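PDB 5I4A: argonaute protein, which uses short guide RNAs bearing a 5'-hydroxyl to recognise complementary target DNA or RNA and cleave it. Local coordinates for residues A[29-32]-A[33-37]; A[63-66]-A[67-70]. All blocks are in the same frame, centred on the assembly; numbering follows the deposited sequence.

Interaction 1 (A[29-32]-A[33-37]); sequences PKLF and ARNLS. With nucleotides of chain B.
F32 and L36, one helical turn apart, meet through a CH-pi contact: L36 CD1 sits over one face of the F32 ring, 3.7 Å from its centroid and shifted toward the rim, with CZ of F32 the nearest ring atom. F32 reaches this place because its CG stands anti to the backbone N (chi1 -172°), while L36 has CG beside its backbone N and CD1 extended beyond it (chi2 177°). The same two residues are joined by the helical bond from L36 N to F32 O, 3.0 Å long. On another flank the CD1 methyl of L31 lies 3.5 Å from OD1 of N35, an aliphatic carbon against an amide oxygen. S37 turns its hydroxyl back to A33 O, where OG donates over 2.6 Å from the face of the carbonyl opposite to the one used by S37 N.

V51 of strand 51-56 packs on both F32 and L36, and Y70 meets the F32 ring edge-to-face. With an alanine at F32, the L36 methyl and the Y70 ring would probably lose the aromatic ring they share. R34 brings NH2 to 3.5 Å from OP2 of U21 of chain B, and its NH1 makes a weak hydrogen bond to another nucleotide's phosphate. In this part of the helix F32, A33 and L36 thus lie against strand 51-56 and R34 on the RNA side, consistent with loose electrostatic attraction to the guide backbone.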
ATOM      1  N   PRO A  29       6.249 -36.337 -20.518  1.00 36.46           N
ATOM      2  CA  PRO A  29       5.204 -35.879 -19.587  1.00 35.60           C
ATOM      3  C   PRO A  29       5.086 -34.367 -19.493  1.00 40.71           C
ATOM      4  O   PRO A  29       3.969 -33.846 -19.389  1.00 45.86           O
ATOM      5  CB  PRO A  29       5.637 -36.504 -18.253  1.00 32.89           C
ATOM      6  CG  PRO A  29       6.426 -37.716 -18.649  1.00 37.43           C
ATOM      7  CD  PRO A  29       7.146 -37.334 -19.910  1.00 32.74           C
ATOM      8  N   LYS A  30       6.207 -33.642 -19.531  1.00 34.66           N
ATOM      9  CA  LYS A  30       6.138 -32.186 -19.444  1.00 31.95           C
ATOM     10  C   LYS A  30       5.414 -31.596 -20.649  1.00 33.53           C
ATOM     11  O   LYS A  30       4.607 -30.668 -20.505  1.00 39.89           O
ATOM     12  CB  LYS A  30       7.544 -31.598 -19.318  1.00 39.27           C
ATOM     13  CG  LYS A  30       7.565 -30.091 -19.111  1.00 41.83           C
ATOM     14  CD  LYS A  30       8.935 -29.614 -18.655  1.00 42.88           C
ATOM     15  CE  LYS A  30       9.328 -30.252 -17.330  1.00 49.85           C
ATOM     16  NZ  LYS A  30       8.341 -29.963 -16.249  1.00 51.96           N
ATOM     17  N   LEU A  31       5.681 -32.127 -21.844  1.00 35.27           N
ATOM     18  CA  LEU A  31       5.007 -31.638 -23.043  1.00 36.79           C
ATOM     19  C   LEU A  31       3.534 -32.030 -23.050  1.00 38.90           C
ATOM     20  O   LEU A  31       2.675 -31.228 -23.434  1.00 42.62           O
ATOM     21  CB  LEU A  31       5.712 -32.169 -24.290  1.00 28.65           C
ATOM     22  CG  LEU A  31       5.073 -31.850 -25.644  1.00 36.13           C
ATOM     23  CD1 LEU A  31       4.876 -30.351 -25.812  1.00 30.68           C
ATOM     24  CD2 LEU A  31       5.917 -32.415 -26.777  1.00 33.78           C
ATOM     25  N   PHE A  32       3.226 -33.265 -22.644  1.00 34.84           N
ATOM     26  CA  PHE A  32       1.834 -33.694 -22.535  1.00 32.66           C
ATOM     27  C   PHE A  32       1.063 -32.787 -21.583  1.00 34.01           C
ATOM     28  O   PHE A  32      -0.043 -32.332 -21.894  1.00 31.44           O
ATOM     29  CB  PHE A  32       1.784 -35.155 -22.078  1.00 29.29           C
ATOM     30  CG  PHE A  32       0.408 -35.770 -22.112  1.00 35.94           C
ATOM     31  CD1 PHE A  32      -0.435 -35.570 -23.192  1.00 35.83           C
ATOM     32  CD2 PHE A  32      -0.026 -36.581 -21.074  1.00 35.08           C
ATOM     33  CE1 PHE A  32      -1.697 -36.144 -23.225  1.00 25.83           C
ATOM     34  CE2 PHE A  32      -1.284 -37.159 -21.103  1.00 30.69           C
ATOM     35  CZ  PHE A  32      -2.119 -36.939 -22.180  1.00 28.45           C
ATOM     36  N   ALA A  33       1.654 -32.488 -20.424  1.00 32.66           N
ATOM     37  CA  ALA A  33       1.001 -31.607 -19.460  1.00 27.61           C
ATOM     38  C   ALA A  33       0.825 -30.200 -20.019  1.00 31.15           C
ATOM     39  O   ALA A  33      -0.199 -29.551 -19.775  1.00 29.12           O
ATOM     40  CB  ALA A  33       1.800 -31.574 -18.159  1.00 26.25           C
ATOM     41  N   ARG A  34       1.812 -29.710 -20.775  1.00 29.56           N
ATOM     42  CA  ARG A  34       1.725 -28.355 -21.311  1.00 31.56           C
ATOM     43  C   ARG A  34       0.604 -28.233 -22.336  1.00 27.21           C
ATOM     44  O   ARG A  34      -0.157 -27.257 -22.321  1.00 34.54           O
ATOM     45  CB  ARG A  34       3.059 -27.946 -21.931  1.00 32.91           C
ATOM     46  CG  ARG A  34       3.015 -26.609 -22.654  1.00 52.71           C
ATOM     47  CD  ARG A  34       3.701 -25.516 -21.852  1.00 62.32           C
ATOM     48  NE  ARG A  34       4.835 -24.944 -22.574  1.00 63.34           N
ATOM     49  CZ  ARG A  34       4.903 -23.681 -22.984  1.00 67.80           C
ATOM     50  NH1 ARG A  34       3.907 -22.843 -22.734  1.00 60.48           N
ATOM     51  NH2 ARG A  34       5.977 -23.253 -23.636  1.00 68.96           N
ATOM     52  N   ASN A  35       0.484 -29.210 -23.236  1.00 33.38           N
ATOM     53  CA  ASN A  35      -0.591 -29.171 -24.223  1.00 35.02           C
ATOM     54  C   ASN A  35      -1.954 -29.306 -23.557  1.00 30.00           C
ATOM     55  O   ASN A  35      -2.920 -28.653 -23.969  1.00 36.18           O
ATOM     56  CB  ASN A  35      -0.389 -30.268 -25.268  1.00 26.90           C
ATOM     57  CG  ASN A  35       0.935 -30.142 -25.997  1.00 40.35           C
ATOM     58  OD1 ASN A  35       1.620 -29.123 -25.889  1.00 41.51           O
ATOM     59  ND2 ASN A  35       1.299 -31.174 -26.747  1.00 44.36           N
ATOM     60  N   LEU A  36      -2.052 -30.143 -22.522  1.00 30.24           N
ATOM     61  CA  LEU A  36      -3.312 -30.277 -21.798  1.00 28.39           C
ATOM     62  C   LEU A  36      -3.676 -28.982 -21.081  1.00 28.40           C
ATOM     63  O   LEU A  36      -4.850 -28.597 -21.039  1.00 37.60           O
ATOM     64  CB  LEU A  36      -3.229 -31.436 -20.808  1.00 28.74           C
ATOM     65  CG  LEU A  36      -3.183 -32.821 -21.453  1.00 29.89           C
ATOM     66  CD1 LEU A  36      -3.021 -33.904 -20.402  1.00 25.34           C
ATOM     67  CD2 LEU A  36      -4.438 -33.051 -22.283  1.00 30.68           C
ATOM     68  N   SER A  37      -2.680 -28.299 -20.510  1.00 28.37           N
ATOM     69  CA  SER A  37      -2.938 -27.022 -19.854  1.00 27.86           C
ATOM     70  C   SER A  37      -3.447 -25.988 -20.850  1.00 32.51           C
ATOM     71  O   SER A  37      -4.382 -25.234 -20.553  1.00 33.29           O
ATOM     72  CB  SER A  37      -1.667 -26.520 -19.169  1.00 33.06           C
ATOM     73  OG  SER A  37      -1.075 -27.524 -18.364  1.00 32.65           O
TER
ATOM     74  P     U B  21       4.858 -19.888 -26.402  1.00119.80           P
ATOM     75  OP1   U B  21       5.051 -19.896 -27.881  1.00119.66           O
ATOM     76  OP2   U B  21       4.208 -21.068 -25.786  1.00118.91           O
ATOM     77  O5'   U B  21       6.231 -19.674 -25.607  1.00112.96           O
ATOM     78  C5'   U B  21       7.377 -19.080 -26.229  1.00106.08           C
ATOM     79  C4'   U B  21       7.022 -17.744 -26.844  1.00102.73           C
ATOM     80  O4'   U B  21       7.051 -16.710 -25.827  1.00 98.45           O
ATOM     81  C3'   U B  21       7.871 -17.233 -28.022  1.00105.17           C
ATOM     82  O3'   U B  21       7.085 -17.094 -29.207  1.00108.66           O
ATOM     83  C2'   U B  21       8.328 -15.831 -27.588  1.00102.40           C
ATOM     84  O2'   U B  21       8.223 -14.857 -28.609  1.00106.53           O
ATOM     85  C1'   U B  21       7.396 -15.489 -26.427  1.00 90.23           C
ATOM     86  N1    U B  21       8.040 -14.600 -25.444  1.00 71.33           N
ATOM     87  C2    U B  21       7.874 -13.236 -25.643  1.00 63.28           C
ATOM     88  O2    U B  21       7.217 -12.757 -26.529  1.00 72.37           O
ATOM     89  N3    U B  21       8.488 -12.395 -24.769  1.00 61.27           N
ATOM     90  C4    U B  21       9.267 -12.778 -23.712  1.00 60.31           C
ATOM     91  O4    U B  21       9.759 -11.907 -23.000  1.00 58.51           O
ATOM     92  C5    U B  21       9.425 -14.193 -23.547  1.00 61.58           C
ATOM     93  C6    U B  21       8.827 -15.042 -24.403  1.00 63.58           C
TER

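Interaction 2 (A[63-66]-A[67-70]); sequences TPKN and VFQY
The carbonyls of P64 and N66 receive backbone N-H groups from three residues further on, V67 N to P64 O at 3.2 Å and Q69 N to N66 O at 3.0 Å, which is the 3-10 pattern of this short turn entered through a cis peptide bond before P64. Both donors stand well above the plane of the carbonyl they reach. N66 O is gripped twice, for the side-chain NE2 of Q69 also donates to it, over 3.2 Å and from the face opposite to that used by Q69 N. The Q69 side chain can fold back in this way because its CG lies between the backbone N and the carbonyl carbon (chi1 80°). It runs alongside N66, pointing the same way, yet the two amide planes are turned 85° against each other, and N66 OD1 lies 3.3 Å from Q69 NE2.

F68 bends over the preceding residues, setting one face of its ring on the backbone of N66: CA of N66 is 4.0 Å from the ring centroid in a CH-pi contact. V67 is the buried member of the turn, its CB 4.3 Å from CD of P64. CG of Q69 in turn rests over the centre of the Y70 ring.

The turn lies between strand 51-56 and strand 71-72 of the N-terminal domain. V67 packs on L36 of helix 29-40, T63 O accepts a hydrogen bond from ND2 of N40 at the end of the same helix, and Y70 is joined by its backbone to Y23, just beyond strand 16-22.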
ATOM      1  N   THR A  63     -10.559 -31.410 -22.218  1.00 33.02           N
ATOM      2  CA  THR A  63     -10.328 -31.324 -23.657  1.00 34.86           C
ATOM      3  C   THR A  63      -8.902 -31.807 -23.961  1.00 31.82           C
ATOM      4  O   THR A  63      -7.985 -31.513 -23.199  1.00 32.18           O
ATOM      5  CB  THR A  63     -10.541 -29.863 -24.148  1.00 43.19           C
ATOM      6  OG1 THR A  63     -11.933 -29.529 -24.069  1.00 47.91           O
ATOM      7  CG2 THR A  63     -10.047 -29.645 -25.570  1.00 39.70           C
ATOM      8  N   PRO A  64      -8.705 -32.561 -25.059  1.00 34.37           N
ATOM      9  CA  PRO A  64      -9.695 -33.010 -26.047  1.00 32.87           C
ATOM     10  C   PRO A  64     -10.621 -34.104 -25.535  1.00 35.72           C
ATOM     11  O   PRO A  64     -10.387 -34.670 -24.467  1.00 29.96           O
ATOM     12  CB  PRO A  64      -8.829 -33.533 -27.196  1.00 34.74           C
ATOM     13  CG  PRO A  64      -7.561 -33.942 -26.551  1.00 36.58           C
ATOM     14  CD  PRO A  64      -7.338 -32.965 -25.436  1.00 32.97           C
ATOM     15  N   LYS A  65     -11.671 -34.389 -26.308  1.00 26.80           N
ATOM     16  CA  LYS A  65     -12.630 -35.413 -25.908  1.00 27.10           C
ATOM     17  C   LYS A  65     -11.948 -36.760 -25.708  1.00 29.03           C
ATOM     18  O   LYS A  65     -12.125 -37.409 -24.674  1.00 37.85           O
ATOM     19  CB  LYS A  65     -13.743 -35.521 -26.947  1.00 36.05           C
ATOM     20  CG  LYS A  65     -14.901 -36.412 -26.523  1.00 44.78           C
ATOM     21  CD  LYS A  65     -15.428 -37.206 -27.702  1.00 50.94           C
ATOM     22  CE  LYS A  65     -16.855 -36.829 -28.037  1.00 51.47           C
ATOM     23  NZ  LYS A  65     -17.087 -36.863 -29.511  1.00 40.29           N
ATOM     24  N   ASN A  66     -11.142 -37.192 -26.684  1.00 34.87           N
ATOM     25  CA  ASN A  66     -10.556 -38.530 -26.580  1.00 38.32           C
ATOM     26  C   ASN A  66      -9.447 -38.631 -25.533  1.00 33.42           C
ATOM     27  O   ASN A  66      -8.765 -39.664 -25.498  1.00 32.44           O
ATOM     28  CB  ASN A  66     -10.034 -38.998 -27.945  1.00 39.57           C
ATOM     29  CG  ASN A  66      -8.870 -38.149 -28.482  1.00 44.98           C
ATOM     30  OD1 ASN A  66      -8.114 -37.533 -27.734  1.00 33.23           O
ATOM     31  ND2 ASN A  66      -8.719 -38.146 -29.801  1.00 52.52           N
ATOM     32  N   VAL A  67      -9.246 -37.620 -24.683  1.00 38.10           N
ATOM     33  CA  VAL A  67      -8.199 -37.694 -23.672  1.00 29.46           C
ATOM     34  C   VAL A  67      -8.444 -38.839 -22.699  1.00 29.41           C
ATOM     35  O   VAL A  67      -7.521 -39.253 -21.990  1.00 29.98           O
ATOM     36  CB  VAL A  67      -8.070 -36.350 -22.919  1.00 31.51           C
ATOM     37  CG1 VAL A  67      -9.182 -36.192 -21.890  1.00 31.96           C
ATOM     38  CG2 VAL A  67      -6.701 -36.231 -22.260  1.00 30.92           C
ATOM     39  N   PHE A  68      -9.670 -39.375 -22.652  1.00 30.11           N
ATOM     40  CA  PHE A  68      -9.932 -40.528 -21.799  1.00 36.28           C
ATOM     41  C   PHE A  68      -9.089 -41.734 -22.193  1.00 30.72           C
ATOM     42  O   PHE A  68      -8.917 -42.647 -21.380  1.00 34.61           O
ATOM     43  CB  PHE A  68     -11.425 -40.894 -21.815  1.00 38.18           C
ATOM     44  CG  PHE A  68     -12.016 -41.054 -23.197  1.00 41.88           C
ATOM     45  CD1 PHE A  68     -11.713 -42.158 -23.980  1.00 35.81           C
ATOM     46  CD2 PHE A  68     -12.907 -40.119 -23.694  1.00 42.52           C
ATOM     47  CE1 PHE A  68     -12.265 -42.307 -25.242  1.00 35.33           C
ATOM     48  CE2 PHE A  68     -13.462 -40.263 -24.957  1.00 29.78           C
ATOM     49  CZ  PHE A  68     -13.141 -41.357 -25.729  1.00 31.90           C
ATOM     50  N   GLN A  69      -8.549 -41.752 -23.417  1.00 31.71           N
ATOM     51  CA  GLN A  69      -7.680 -42.845 -23.836  1.00 35.06           C
ATOM     52  C   GLN A  69      -6.369 -42.868 -23.062  1.00 31.09           C
ATOM     53  O   GLN A  69      -5.682 -43.893 -23.063  1.00 31.88           O
ATOM     54  CB  GLN A  69      -7.386 -42.752 -25.334  1.00 33.80           C
ATOM     55  CG  GLN A  69      -6.314 -41.736 -25.687  1.00 43.37           C
ATOM     56  CD  GLN A  69      -6.123 -41.581 -27.180  1.00 49.06           C
ATOM     57  OE1 GLN A  69      -5.475 -42.407 -27.825  1.00 50.96           O
ATOM     58  NE2 GLN A  69      -6.688 -40.518 -27.741  1.00 44.43           N
ATOM     59  N   TYR A  70      -6.009 -41.765 -22.411  1.00 30.97           N
ATOM     60  CA  TYR A  70      -4.818 -41.707 -21.575  1.00 31.43           C
ATOM     61  C   TYR A  70      -5.140 -41.750 -20.089  1.00 32.05           C
ATOM     62  O   TYR A  70      -4.215 -41.744 -19.271  1.00 32.50           O
ATOM     63  CB  TYR A  70      -4.012 -40.442 -21.887  1.00 31.18           C
ATOM     64  CG  TYR A  70      -3.596 -40.320 -23.334  1.00 35.56           C
ATOM     65  CD1 TYR A  70      -2.765 -41.266 -23.920  1.00 33.78           C
ATOM     66  CD2 TYR A  70      -4.029 -39.256 -24.114  1.00 33.91           C
ATOM     67  CE1 TYR A  70      -2.383 -41.158 -25.241  1.00 35.50           C
ATOM     68  CE2 TYR A  70      -3.652 -39.139 -25.435  1.00 35.35           C
ATOM     69  CZ  TYR A  70      -2.828 -40.093 -25.995  1.00 39.84           C
ATOM     70  OH  TYR A  70      -2.449 -39.980 -27.312  1.00 45.26           O
TER

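Followed from the N terminus, the chain passes strand 16-22 and enters helix 29-40, where interaction 1 spans successive turns; it then makes strands 45-46 and 51-56 before interaction 2 closes the short 3-10 turn ahead of strand 71-72. The two are in series, neither nesting nor crossing, and each is local to its own stretch. In space their centres are about 13 Å apart and their side chains touch, L36 CD2 of the helix also reaching the ring of P64, 4.3 Å from its CD. The helix and the turn are therefore packed together within the N-terminal domain, beside its four-stranded antiparallel sheet.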